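Putative uncharacterized protein (Ustilago maydis, PDB 4GNX) probably serves as the large subunit of replication protein A, binding single-stranded DNA through several OB-fold domains, one of which carries a zinc site. Local coordinates at residues R21-S26 with N44-S49; V73-K78 with E106-A111; G140-Y145 with R163-V168; Q170-V175 with A243-Q248; T274-K279 with D352-M357. One frame throughout, in Å; residues are numbered along the deposited sequence.

Contact 1 of 5, residues R21-S26 with N44-S49; sequences RVTSKS and NLLDDS
With chi1 of Thr-23 at 60°, its OG1 stands between its own N and carbonyl carbon, 3.4 Å from Asn-44 CB, while its methyl CG2 is swung round to Leu-46. CG2 meets Leu-46 CB at 3.6 Å, and the two side chains cross at roughly a right angle. Leu-46 has CG anti to its N (chi1 166°), which brings CD2 alongside the same methyl. On the face carrying Val-22 and Leu-45, the branch tips Val-22 CG2 and Leu-45 CD2 pack at 4.0 Å; strand 73-77 closes over them through Tyr-74 and Ile-76.

The backbone ladder gives the register. Arg-21 and Leu-46 exchange two bonds, both 3.1 Å from N to O of the partner. Beyond the non-hydrogen-bonded pair Val-22 and Leu-45 the pattern slips: Thr-23 N donates to Asn-44 O at 3.0 Å, but Asn-44 N reaches Ser-24 O, at 2.7 Å. Two residues thus face one, and the helix-like psi of Thr-23, -31°, makes the kink. This is a classic beta bulge in the antiparallel hairpin of strands 17-30 and 39-46, where the long, strongly bent first strand is characteristic of an OB-fold barrel.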
# COMPACT_ATOMS: atom_id res chain seq x y z
N ARG C 21 21.96 -18.47 -17.00
CA ARG C 21 22.42 -17.18 -17.52
C ARG C 21 22.06 -16.02 -16.61
O ARG C 21 20.99 -16.00 -16.03
CB ARG C 21 22.05 -16.91 -18.99
CG ARG C 21 20.67 -16.34 -19.25
CD ARG C 21 20.60 -15.50 -20.53
NE ARG C 21 21.46 -15.94 -21.63
CZ ARG C 21 21.28 -17.04 -22.36
NH1 ARG C 21 20.27 -17.87 -22.09
NH2 ARG C 21 22.11 -17.32 -23.35
N VAL C 22 22.99 -15.08 -16.49
CA VAL C 22 22.79 -13.89 -15.69
C VAL C 22 21.84 -12.97 -16.43
O VAL C 22 22.16 -12.50 -17.51
CB VAL C 22 24.09 -13.12 -15.44
CG1 VAL C 22 23.80 -11.89 -14.60
CG2 VAL C 22 25.14 -14.00 -14.77
N THR C 23 20.67 -12.73 -15.85
CA THR C 23 19.71 -11.84 -16.46
C THR C 23 19.89 -10.41 -15.98
O THR C 23 19.60 -9.48 -16.73
CB THR C 23 18.29 -12.25 -16.15
OG1 THR C 23 18.12 -12.23 -14.73
CG2 THR C 23 18.04 -13.64 -16.68
N SER C 24 20.34 -10.21 -14.74
CA SER C 24 20.65 -8.87 -14.25
C SER C 24 21.65 -8.89 -13.11
O SER C 24 21.78 -9.89 -12.40
CB SER C 24 19.40 -8.16 -13.76
OG SER C 24 19.03 -8.70 -12.51
N LYS C 25 22.31 -7.77 -12.92
CA LYS C 25 23.40 -7.66 -11.98
C LYS C 25 23.31 -6.32 -11.28
O LYS C 25 23.07 -5.29 -11.91
CB LYS C 25 24.73 -7.79 -12.74
CG LYS C 25 26.00 -7.64 -11.89
CD LYS C 25 27.23 -8.28 -12.55
CE LYS C 25 28.13 -7.27 -13.25
NZ LYS C 25 29.56 -7.68 -13.31
N SER C 26 23.49 -6.32 -9.98
CA SER C 26 23.39 -5.09 -9.22
C SER C 26 24.70 -4.34 -9.37
O SER C 26 25.70 -4.91 -9.77
CB SER C 26 23.20 -5.42 -7.76
OG SER C 26 24.43 -5.90 -7.24
N ASN C 44 20.88 -11.93 -10.80
CA ASN C 44 19.73 -12.80 -10.97
C ASN C 44 20.06 -13.84 -12.02
O ASN C 44 20.79 -13.55 -12.98
CB ASN C 44 18.46 -12.01 -11.32
CG ASN C 44 17.81 -11.36 -10.09
OD1 ASN C 44 18.35 -11.39 -8.99
ND2 ASN C 44 16.63 -10.77 -10.30
N LEU C 45 19.55 -15.05 -11.82
CA LEU C 45 19.89 -16.20 -12.66
C LEU C 45 18.66 -16.94 -13.17
O LEU C 45 17.67 -17.07 -12.44
CB LEU C 45 20.77 -17.18 -11.88
CG LEU C 45 22.06 -16.62 -11.32
CD1 LEU C 45 22.59 -17.58 -10.28
CD2 LEU C 45 23.06 -16.43 -12.44
N LEU C 46 18.75 -17.43 -14.39
CA LEU C 46 17.62 -18.05 -15.08
C LEU C 46 18.00 -19.35 -15.79
O LEU C 46 19.06 -19.44 -16.42
CB LEU C 46 17.08 -17.07 -16.12
CG LEU C 46 16.12 -17.65 -17.17
CD1 LEU C 46 14.70 -17.76 -16.60
CD2 LEU C 46 16.16 -16.82 -18.45
N ASP C 47 17.12 -20.35 -15.69
CA ASP C 47 17.18 -21.51 -16.56
C ASP C 47 15.78 -22.04 -16.90
O ASP C 47 14.77 -21.40 -16.57
CB ASP C 47 18.12 -22.61 -16.00
CG ASP C 47 17.58 -23.31 -14.74
OD1 ASP C 47 16.38 -23.19 -14.42
OD2 ASP C 47 18.36 -24.00 -14.08
N ASP C 48 15.73 -23.20 -17.56
CA ASP C 48 14.49 -23.91 -17.90
C ASP C 48 13.55 -24.04 -16.72
O ASP C 48 12.33 -23.93 -16.88
CB ASP C 48 14.79 -25.32 -18.40
CG ASP C 48 16.19 -25.45 -19.00
OD1 ASP C 48 17.12 -24.73 -18.55
OD2 ASP C 48 16.35 -26.29 -19.92
N SER C 49 14.10 -24.30 -15.54
CA SER C 49 13.29 -24.58 -14.37
C SER C 49 12.81 -23.32 -13.67
O SER C 49 11.76 -23.34 -13.03
CB SER C 49 14.00 -25.52 -13.40
OG SER C 49 15.22 -24.97 -12.94

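Contact 2 of 5, residues V73-K78 with E106-A111; sequences VYLISK and EECTDA
Tyr-74 lays one ring face against the aliphatic part of Glu-107: CG of the glutamate lies over the ring, and CB is 3.9 Å from both CD2 and CE2. The two residues form a non-hydrogen-bonded antiparallel pair joining strand 73-77 to strand 104-107, which within this chain is an outermost strand of the first OB-fold sheet. Glu-107 runs extended beyond CG, which is anti to its backbone N (chi1 -176°); the two side chains cross at a slant, yet the carboxylate and ring planes are only 15° apart. Both polar ends are held from elsewhere, Tyr-74 OH by Gln-69 N and Glu-107 OE1 by His-72 ND1.

Next along the ladder, Leu-75 and Glu-106 form a hydrogen-bonded pair: Leu-75 N donates to Glu-106 O at 2.8 Å, and Glu-106 N returns to Leu-75 O at 3.0 Å. Past the end of the strand Cys-108 keeps the pairing going, its N bonded to Val-73 O at 3.0 Å and nearly straight (174° at the hydrogen). Its side chain points back toward strand 73-77 and fits between two apolar neighbours: Val-73 CG1 lies 3.8 Å from Cys-108 CB, and the sulfur, SG, rests 3.7 Å from Leu-75 CG.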
# COMPACT_ATOMS: atom_id res chain seq x y z
N VAL C 73 26.36 -17.04 -19.85
CA VAL C 73 25.91 -18.30 -19.24
C VAL C 73 27.02 -18.97 -18.45
O VAL C 73 28.14 -19.11 -18.94
CB VAL C 73 25.41 -19.29 -20.31
CG1 VAL C 73 25.19 -20.68 -19.72
CG2 VAL C 73 24.15 -18.78 -20.98
N TYR C 74 26.72 -19.41 -17.23
CA TYR C 74 27.77 -19.91 -16.35
C TYR C 74 27.45 -21.23 -15.64
O TYR C 74 26.29 -21.57 -15.40
CB TYR C 74 28.10 -18.86 -15.29
CG TYR C 74 28.53 -17.52 -15.84
CD1 TYR C 74 27.59 -16.58 -16.25
CD2 TYR C 74 29.88 -17.18 -15.91
CE1 TYR C 74 27.98 -15.34 -16.73
CE2 TYR C 74 30.28 -15.94 -16.39
CZ TYR C 74 29.33 -15.03 -16.80
OH TYR C 74 29.71 -13.80 -17.28
N LEU C 75 28.52 -21.95 -15.32
CA LEU C 75 28.49 -23.10 -14.43
C LEU C 75 28.84 -22.56 -13.07
O LEU C 75 29.96 -22.09 -12.84
CB LEU C 75 29.57 -24.11 -14.82
CG LEU C 75 29.26 -25.17 -15.87
CD1 LEU C 75 30.51 -25.46 -16.70
CD2 LEU C 75 28.74 -26.44 -15.21
N ILE C 76 27.87 -22.63 -12.16
CA ILE C 76 28.07 -22.19 -10.79
C ILE C 76 27.92 -23.39 -9.86
O ILE C 76 27.07 -24.26 -10.07
CB ILE C 76 27.07 -21.08 -10.42
CG1 ILE C 76 27.19 -19.92 -11.41
CG2 ILE C 76 27.30 -20.60 -8.99
CD1 ILE C 76 25.92 -19.10 -11.52
N SER C 77 28.76 -23.42 -8.83
CA SER C 77 28.93 -24.61 -8.02
C SER C 77 29.47 -24.30 -6.63
O SER C 77 30.33 -23.44 -6.46
CB SER C 77 29.90 -25.57 -8.72
OG SER C 77 29.72 -26.89 -8.27
N LYS C 78 28.95 -25.04 -5.64
CA LYS C 78 29.48 -25.04 -4.27
C LYS C 78 29.32 -23.69 -3.58
O LYS C 78 30.30 -23.05 -3.18
CB LYS C 78 30.93 -25.54 -4.24
CG LYS C 78 31.15 -26.65 -3.23
CD LYS C 78 32.03 -27.75 -3.80
CE LYS C 78 32.19 -28.94 -2.85
NZ LYS C 78 30.88 -29.57 -2.51
N GLU C 106 32.59 -20.94 -13.71
CA GLU C 106 33.26 -21.04 -14.99
C GLU C 106 32.23 -20.87 -16.10
O GLU C 106 31.16 -21.48 -16.04
CB GLU C 106 34.00 -22.38 -15.12
CG GLU C 106 35.33 -22.39 -14.38
CD GLU C 106 35.93 -23.78 -14.18
OE1 GLU C 106 35.33 -24.61 -13.45
OE2 GLU C 106 37.01 -24.04 -14.74
N GLU C 107 32.54 -20.03 -17.09
CA GLU C 107 31.62 -19.72 -18.18
C GLU C 107 31.48 -20.87 -19.19
O GLU C 107 32.43 -21.62 -19.44
CB GLU C 107 32.03 -18.43 -18.89
CG GLU C 107 31.06 -18.00 -19.98
CD GLU C 107 31.30 -16.59 -20.49
OE1 GLU C 107 30.35 -16.01 -21.06
OE2 GLU C 107 32.42 -16.07 -20.33
N CYS C 108 30.28 -20.99 -19.77
CA CYS C 108 29.93 -22.05 -20.71
C CYS C 108 30.05 -21.63 -22.16
O CYS C 108 29.96 -20.45 -22.49
CB CYS C 108 28.49 -22.50 -20.50
SG CYS C 108 28.27 -23.60 -19.09
N THR C 109 30.24 -22.63 -23.03
CA THR C 109 30.31 -22.43 -24.47
C THR C 109 28.97 -22.77 -25.14
O THR C 109 28.67 -22.27 -26.21
CB THR C 109 31.46 -23.25 -25.09
OG1 THR C 109 32.49 -23.45 -24.11
CG2 THR C 109 32.05 -22.52 -26.29
N ASP C 110 28.18 -23.63 -24.50
CA ASP C 110 26.80 -23.91 -24.94
C ASP C 110 25.82 -22.95 -24.28
O ASP C 110 25.81 -22.82 -23.05
CB ASP C 110 26.39 -25.33 -24.58
CG ASP C 110 27.17 -26.37 -25.33
OD1 ASP C 110 28.36 -26.12 -25.64
OD2 ASP C 110 26.61 -27.44 -25.62
N ALA C 111 25.01 -22.29 -25.10
CA ALA C 111 23.95 -21.41 -24.62
C ALA C 111 22.56 -21.99 -24.95
O ALA C 111 21.55 -21.48 -24.47
CB ALA C 111 24.11 -20.01 -25.20

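Contact 3 of 5, residues G140-Y145 with R163-V168; sequences GILDSY and RELTLV
This is antiparallel strand pairing within the hairpin of strands 135-152 and 159-168, in the second OB domain of the chain. Ile-141 and Val-168 trade two backbone bonds, Ile-141 N to Val-168 O at 2.9 Å and Val-168 N to Ile-141 O at 3.0 Å. Further on, Thr-166 is faced by two residues: Asp-143 N donates to Thr-166 O at 2.8 Å, whereas Thr-166 N goes to Ser-144 O at 2.9 Å. That is a classic beta bulge, with Asp-143 helix-like at psi -55°, and it lets the long first strand of the OB barrel coil.

On the face that carries Leu-142, Leu-165 and Tyr-145, Leu-142 CD1 meets Leu-165 CB at 3.7 Å, the side chains crossing nearly at right angles, and Leu-199 and Phe-201 of strand 198-207 pack on Leu-165 as well. Leu-165 also touches Tyr-145, through CD2 to CB. The tyrosine ring and Arg-163 run side by side in the same direction, yet their planes stand 88° apart: Arg-163 NE comes to the ring's edge, 3.8 Å from Tyr-145 CD2. The donor NE is engaged by Gly-146 O, while Tyr-145 OH bonds Asp-194 OD1 and its ring meets Phe-187 edge to face.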
# COMPACT_ATOMS: atom_id res chain seq x y z
N GLY C 140 13.15 0.99 -28.32
CA GLY C 140 13.07 2.22 -29.12
C GLY C 140 14.42 2.81 -29.44
O GLY C 140 15.45 2.35 -28.93
N ILE C 141 14.42 3.83 -30.29
CA ILE C 141 15.64 4.55 -30.63
C ILE C 141 15.93 5.55 -29.54
O ILE C 141 15.03 6.25 -29.07
CB ILE C 141 15.51 5.30 -31.99
CG1 ILE C 141 15.13 4.33 -33.14
CG2 ILE C 141 16.78 6.08 -32.31
CD1 ILE C 141 16.26 3.49 -33.70
N LEU C 142 17.19 5.59 -29.10
CA LEU C 142 17.69 6.67 -28.26
C LEU C 142 17.86 7.93 -29.11
O LEU C 142 18.56 7.92 -30.12
CB LEU C 142 19.04 6.31 -27.63
CG LEU C 142 19.79 7.44 -26.91
CD1 LEU C 142 19.17 7.74 -25.56
CD2 LEU C 142 21.27 7.12 -26.76
N ASP C 143 17.19 9.00 -28.70
CA ASP C 143 17.28 10.27 -29.40
C ASP C 143 18.46 11.10 -28.87
O ASP C 143 19.35 11.51 -29.63
CB ASP C 143 15.96 11.04 -29.27
CG ASP C 143 16.04 12.42 -29.86
OD1 ASP C 143 16.06 12.54 -31.11
OD2 ASP C 143 16.07 13.39 -29.08
N SER C 144 18.46 11.31 -27.56
CA SER C 144 19.49 12.06 -26.86
C SER C 144 19.45 11.63 -25.40
O SER C 144 18.57 10.86 -24.98
CB SER C 144 19.22 13.57 -26.97
OG SER C 144 17.94 13.89 -26.43
N TYR C 145 20.40 12.12 -24.62
CA TYR C 145 20.40 11.84 -23.20
C TYR C 145 20.83 13.04 -22.38
O TYR C 145 21.67 13.82 -22.82
CB TYR C 145 21.26 10.63 -22.88
CG TYR C 145 22.65 10.67 -23.44
CD1 TYR C 145 22.91 10.23 -24.74
CD2 TYR C 145 23.73 11.11 -22.67
CE1 TYR C 145 24.19 10.25 -25.27
CE2 TYR C 145 25.01 11.12 -23.18
CZ TYR C 145 25.24 10.69 -24.48
OH TYR C 145 26.51 10.71 -25.00
N ARG C 163 20.63 9.92 -14.63
CA ARG C 163 20.65 10.46 -16.00
C ARG C 163 19.38 10.11 -16.78
O ARG C 163 18.77 9.07 -16.53
CB ARG C 163 21.92 10.03 -16.76
CG ARG C 163 21.88 10.35 -18.24
CD ARG C 163 23.18 10.01 -18.95
NE ARG C 163 24.12 11.11 -18.85
CZ ARG C 163 25.33 11.02 -18.32
NH1 ARG C 163 25.77 9.85 -17.86
NH2 ARG C 163 26.11 12.09 -18.27
N GLU C 164 19.01 10.97 -17.72
CA GLU C 164 17.78 10.82 -18.48
C GLU C 164 18.00 10.63 -19.96
O GLU C 164 18.78 11.35 -20.57
CB GLU C 164 16.85 12.00 -18.24
CG GLU C 164 16.17 11.92 -16.88
CD GLU C 164 14.92 12.76 -16.79
OE1 GLU C 164 14.54 13.40 -17.79
OE2 GLU C 164 14.31 12.78 -15.69
N LEU C 165 17.30 9.65 -20.53
CA LEU C 165 17.35 9.36 -21.96
C LEU C 165 16.00 9.64 -22.57
O LEU C 165 14.97 9.47 -21.92
CB LEU C 165 17.67 7.88 -22.21
CG LEU C 165 18.54 7.04 -21.26
CD1 LEU C 165 18.54 5.60 -21.73
CD2 LEU C 165 19.96 7.57 -21.15
N THR C 166 16.00 10.07 -23.83
CA THR C 166 14.75 10.24 -24.58
C THR C 166 14.63 9.10 -25.58
O THR C 166 15.51 8.90 -26.43
CB THR C 166 14.70 11.61 -25.30
OG1 THR C 166 15.05 12.65 -24.39
CG2 THR C 166 13.30 11.88 -25.85
N LEU C 167 13.54 8.34 -25.48
CA LEU C 167 13.30 7.19 -26.34
C LEU C 167 12.13 7.46 -27.25
O LEU C 167 11.20 8.16 -26.85
CB LEU C 167 13.01 5.94 -25.52
CG LEU C 167 14.12 5.57 -24.54
CD1 LEU C 167 13.58 4.53 -23.57
CD2 LEU C 167 15.35 5.06 -25.27
N VAL C 168 12.18 6.90 -28.45
CA VAL C 168 11.22 7.18 -29.52
C VAL C 168 10.89 5.89 -30.28
O VAL C 168 11.77 5.06 -30.50
CB VAL C 168 11.79 8.25 -30.48
CG1 VAL C 168 11.10 8.20 -31.83
CG2 VAL C 168 11.67 9.64 -29.89

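Contact 4 of 5, residues Q170-V175 with A243-Q248; sequences QGNRSV and AHAQFQ
Gln-248 lies across the guanidinium of Arg-173, and every one of its side-chain atoms meets that group. CB sits 3.4 Å above the guanidinium plane, over its centre. CG, directed by chi1 of -84° away from its own carbonyl carbon, passes Arg-173 NH1 at 3.5 Å. The bend at chi2 then folds the amide back over the arginine instead of letting it run out: CD approaches Arg-173 NH1 at 3.3 Å, NE2 stays beside the same nitrogen, and OE1 lies 3.6 Å from Arg-173 NH1. With the amide and guanidinium planes 38° apart, this is an inclined overlap of flat groups. Arg-173 arrives there although its CB leaves the backbone in the other direction, because its chain bends at chi3; Tyr-250 adds a cation-pi contact to the same group.

The backbone of Gln-248 is anchored too. Its O takes two donors from Ser-174, N at 2.6 Å in the carbonyl plane and OG at 3.0 Å from well above that plane. A weaker, bent bond runs from Gln-248 N to Asn-172 O. One residue earlier, the edge of the Phe-247 ring faces Asn-172, with CD2 3.7 Å from Asn-172 CA.

The contact is a surface one. It fastens the irregular chain that leaves helix 229-242 to the turn entering strand 174-180, and Phe-247 and Ser-174 both lean on Val-168 of strand 159-168, at the margin of the second OB domain.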
# COMPACT_ATOMS: atom_id res chain seq x y z
N GLN C 170 7.91 4.14 -33.57
CA GLN C 170 7.01 4.36 -34.72
C GLN C 170 5.76 5.15 -34.33
O GLN C 170 5.15 5.81 -35.17
CB GLN C 170 6.59 3.04 -35.37
CG GLN C 170 7.72 2.04 -35.62
CD GLN C 170 8.01 1.13 -34.42
OE1 GLN C 170 7.74 1.48 -33.27
NE2 GLN C 170 8.59 -0.03 -34.68
N GLY C 171 5.39 5.07 -33.05
CA GLY C 171 4.23 5.79 -32.53
C GLY C 171 4.36 7.30 -32.62
O GLY C 171 3.38 8.01 -32.44
N ASN C 172 5.58 7.77 -32.93
CA ASN C 172 5.91 9.21 -33.00
C ASN C 172 5.80 9.93 -31.65
O ASN C 172 5.64 11.15 -31.60
CB ASN C 172 5.09 9.94 -34.08
CG ASN C 172 5.69 9.81 -35.47
OD1 ASN C 172 6.17 8.74 -35.85
ND2 ASN C 172 5.65 10.89 -36.24
N ARG C 173 5.87 9.15 -30.57
CA ARG C 173 5.82 9.70 -29.22
C ARG C 173 7.13 9.40 -28.51
O ARG C 173 7.69 8.30 -28.66
CB ARG C 173 4.63 9.14 -28.44
CG ARG C 173 3.28 9.57 -28.98
CD ARG C 173 2.19 9.55 -27.92
NE ARG C 173 2.43 10.54 -26.87
CZ ARG C 173 1.92 11.77 -26.85
NH1 ARG C 173 1.12 12.18 -27.83
NH2 ARG C 173 2.21 12.59 -25.85
N SER C 174 7.63 10.38 -27.77
CA SER C 174 8.87 10.23 -27.01
C SER C 174 8.59 10.20 -25.51
O SER C 174 7.63 10.83 -25.04
CB SER C 174 9.84 11.36 -27.34
OG SER C 174 9.54 12.54 -26.61
N VAL C 175 9.43 9.48 -24.78
CA VAL C 175 9.26 9.29 -23.33
C VAL C 175 10.61 9.39 -22.63
O VAL C 175 11.63 8.97 -23.17
CB VAL C 175 8.55 7.96 -23.00
CG1 VAL C 175 9.45 6.76 -23.27
CG2 VAL C 175 8.05 7.95 -21.56
N ALA C 243 14.29 10.03 -38.49
CA ALA C 243 15.04 11.27 -38.30
C ALA C 243 14.59 12.35 -39.30
O ALA C 243 15.39 13.20 -39.71
CB ALA C 243 16.53 11.00 -38.41
N HIS C 244 13.31 12.31 -39.68
CA HIS C 244 12.71 13.28 -40.61
C HIS C 244 11.50 13.96 -40.01
O HIS C 244 11.30 15.16 -40.22
CB HIS C 244 12.32 12.60 -41.93
CG HIS C 244 13.50 12.11 -42.76
ND1 HIS C 244 13.82 12.66 -43.95
CD2 HIS C 244 14.41 11.09 -42.53
CE1 HIS C 244 14.90 12.01 -44.45
NE2 HIS C 244 15.26 11.06 -43.59
N ALA C 245 10.68 13.22 -39.25
CA ALA C 245 9.48 13.78 -38.63
C ALA C 245 9.74 14.21 -37.19
O ALA C 245 10.80 13.92 -36.62
CB ALA C 245 8.33 12.77 -38.70
N GLN C 246 8.76 14.89 -36.59
CA GLN C 246 8.88 15.36 -35.22
C GLN C 246 8.00 14.56 -34.26
O GLN C 246 7.10 13.83 -34.70
CB GLN C 246 8.55 16.86 -35.14
CG GLN C 246 9.55 17.73 -35.89
CD GLN C 246 9.18 19.20 -35.88
OE1 GLN C 246 8.38 19.65 -35.06
NE2 GLN C 246 9.77 19.96 -36.79
N PHE C 247 8.25 14.69 -32.96
CA PHE C 247 7.67 13.79 -31.96
C PHE C 247 6.86 14.46 -30.84
O PHE C 247 6.69 15.68 -30.84
CB PHE C 247 8.76 12.89 -31.38
CG PHE C 247 9.57 12.17 -32.43
CD1 PHE C 247 10.91 12.49 -32.63
CD2 PHE C 247 8.98 11.19 -33.24
CE1 PHE C 247 11.66 11.83 -33.60
CE2 PHE C 247 9.72 10.54 -34.21
CZ PHE C 247 11.06 10.85 -34.39
N GLN C 248 6.38 13.65 -29.90
CA GLN C 248 5.51 14.10 -28.80
C GLN C 248 6.12 13.84 -27.41
O GLN C 248 6.58 12.73 -27.14
CB GLN C 248 4.15 13.41 -28.90
CG GLN C 248 3.17 14.11 -29.84
CD GLN C 248 2.18 15.00 -29.10
OE1 GLN C 248 2.47 15.54 -28.03
NE2 GLN C 248 0.99 15.15 -29.68

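Contact 5 of 5, residues T274-K279 with D352-M357; sequences TIVQVK and DATGQM
Ile-275 N and Val-276 N, at the first turn of helix 275-280, each donate to a side chain of the 352-355 turn. Ile-275 N reaches Asp-352 OD2 on its syn side at 3.3 Å and almost straight (174°); Val-276 N bonds Thr-354 OG1 at 3.2 Å. Apolar atoms fill in around these bonds. Ile-275 slides past Asp-352 in the opposite sense and sets CG2 3.8 Å from Met-357 CB; Val-276 CG1 abuts Thr-354 CB at 3.4 Å. Deeper along the helix, Met-357, bent at chi3, brings CE to Val-278 CG1 at 3.7 Å.

The acceptors are themselves positioned by an Asx turn: Asp-352 OD1 receives Thr-354 N and, at 2.6 Å, Thr-354 OG1, both from the same face of the carboxylate. Asp-352 N also bonds Gly-355 O, which closes the tight turn joining strands 341-352 and 355-362 of the C-terminal OB domain. A carboxylate beside a helix N-terminus is probably favoured by the helix dipole.

The helix start carries its own capping box. Thr-274 N donates to a lone pair of Gln-277 OE1 at 2.8 Å, and the return bond from Gln-277 N to Thr-274 OG1 is weak. Farther out, Val-294 and Phe-292 of strand 290-310 pack on Ile-275 and Val-278 respectively, and Ala-353 rests on Pro-11 of another protein chain.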
# COMPACT_ATOMS: atom_id res chain seq x y z
N THR C 274 4.12 7.82 4.44
CA THR C 274 3.47 7.80 5.74
C THR C 274 3.72 9.15 6.42
O THR C 274 4.64 9.89 6.04
CB THR C 274 3.95 6.64 6.62
OG1 THR C 274 5.29 6.91 7.08
CG2 THR C 274 3.92 5.34 5.84
N ILE C 275 2.91 9.48 7.41
CA ILE C 275 3.03 10.74 8.12
C ILE C 275 4.45 10.93 8.71
O ILE C 275 5.01 12.05 8.71
CB ILE C 275 1.95 10.84 9.21
CG1 ILE C 275 0.56 10.91 8.57
CG2 ILE C 275 2.22 12.00 10.15
CD1 ILE C 275 -0.58 10.61 9.51
N VAL C 276 5.05 9.84 9.19
CA VAL C 276 6.38 9.97 9.71
C VAL C 276 7.35 10.34 8.59
O VAL C 276 8.23 11.18 8.78
CB VAL C 276 6.84 8.74 10.50
CG1 VAL C 276 7.04 7.53 9.59
CG2 VAL C 276 8.12 9.06 11.25
N GLN C 277 7.17 9.73 7.41
CA GLN C 277 8.03 10.01 6.27
C GLN C 277 7.92 11.47 5.86
O GLN C 277 8.93 12.14 5.69
CB GLN C 277 7.72 9.10 5.09
CG GLN C 277 8.16 7.68 5.32
CD GLN C 277 7.73 6.76 4.21
OE1 GLN C 277 6.60 6.80 3.75
NE2 GLN C 277 8.65 5.91 3.78
N VAL C 278 6.68 11.96 5.75
CA VAL C 278 6.44 13.34 5.36
C VAL C 278 7.20 14.31 6.24
O VAL C 278 7.90 15.17 5.72
CB VAL C 278 4.94 13.69 5.37
CG1 VAL C 278 4.73 15.16 5.02
CG2 VAL C 278 4.19 12.79 4.39
N LYS C 279 7.09 14.15 7.57
CA LYS C 279 7.83 14.99 8.52
C LYS C 279 9.35 14.75 8.53
O LYS C 279 10.11 15.71 8.54
CB LYS C 279 7.27 14.83 9.92
CG LYS C 279 5.84 15.31 10.08
CD LYS C 279 5.10 14.42 11.06
CE LYS C 279 3.86 15.06 11.64
NZ LYS C 279 4.20 16.20 12.53
N ASP C 352 -2.18 7.98 11.19
CA ASP C 352 -1.95 6.60 10.77
C ASP C 352 -1.12 5.94 11.86
O ASP C 352 -1.09 6.43 12.99
CB ASP C 352 -1.29 6.53 9.38
CG ASP C 352 0.14 7.13 9.34
OD1 ASP C 352 0.71 7.55 10.39
OD2 ASP C 352 0.71 7.18 8.20
N ALA C 353 -0.43 4.84 11.53
CA ALA C 353 0.35 4.12 12.56
C ALA C 353 1.71 4.76 12.86
O ALA C 353 2.39 4.35 13.80
CB ALA C 353 0.52 2.67 12.20
N THR C 354 2.09 5.76 12.07
CA THR C 354 3.41 6.40 12.21
C THR C 354 3.33 7.78 12.85
O THR C 354 4.34 8.38 13.18
CB THR C 354 4.10 6.51 10.84
OG1 THR C 354 3.29 7.30 9.94
CG2 THR C 354 4.33 5.11 10.23
N GLY C 355 2.12 8.29 13.03
CA GLY C 355 1.94 9.64 13.55
C GLY C 355 0.63 10.33 13.22
O GLY C 355 -0.31 9.74 12.67
N GLN C 356 0.56 11.60 13.58
CA GLN C 356 -0.65 12.36 13.40
C GLN C 356 -0.30 13.70 12.71
O GLN C 356 0.78 14.24 12.91
CB GLN C 356 -1.36 12.48 14.77
CG GLN C 356 -1.72 13.87 15.26
CD GLN C 356 -0.52 14.70 15.63
OE1 GLN C 356 0.30 14.29 16.46
NE2 GLN C 356 -0.40 15.88 15.01
N MET C 357 -1.18 14.21 11.88
CA MET C 357 -0.85 15.39 11.10
C MET C 357 -2.06 16.24 10.76
O MET C 357 -3.13 15.72 10.45
CB MET C 357 -0.14 14.94 9.83
CG MET C 357 -0.27 15.86 8.63
SD MET C 357 -0.06 14.91 7.11
CE MET C 357 1.72 14.69 7.15

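The contacts fall into three groups spread over successive OB domains. Contacts 1 and 2 share one sheet, with centres 12 Å apart, and meet where Arg-21 CB packs against Val-73 CG2 at 3.4 Å. Contacts 3 and 4, with centres 11 Å apart, join through Val-168 CG1 and Phe-247 CE2 at 3.6 Å and a probable hydrogen bond from Val-175 N to Leu-167 O. Contact 5 stands alone, its centre about 38 Å from that of contact 3. From nearest atoms, the bound DNA is about 5 Å from contact 3, 6 Å from contact 1 and 7 Å from contact 5, against 11 Å for contact 4 and 12 Å for contact 2.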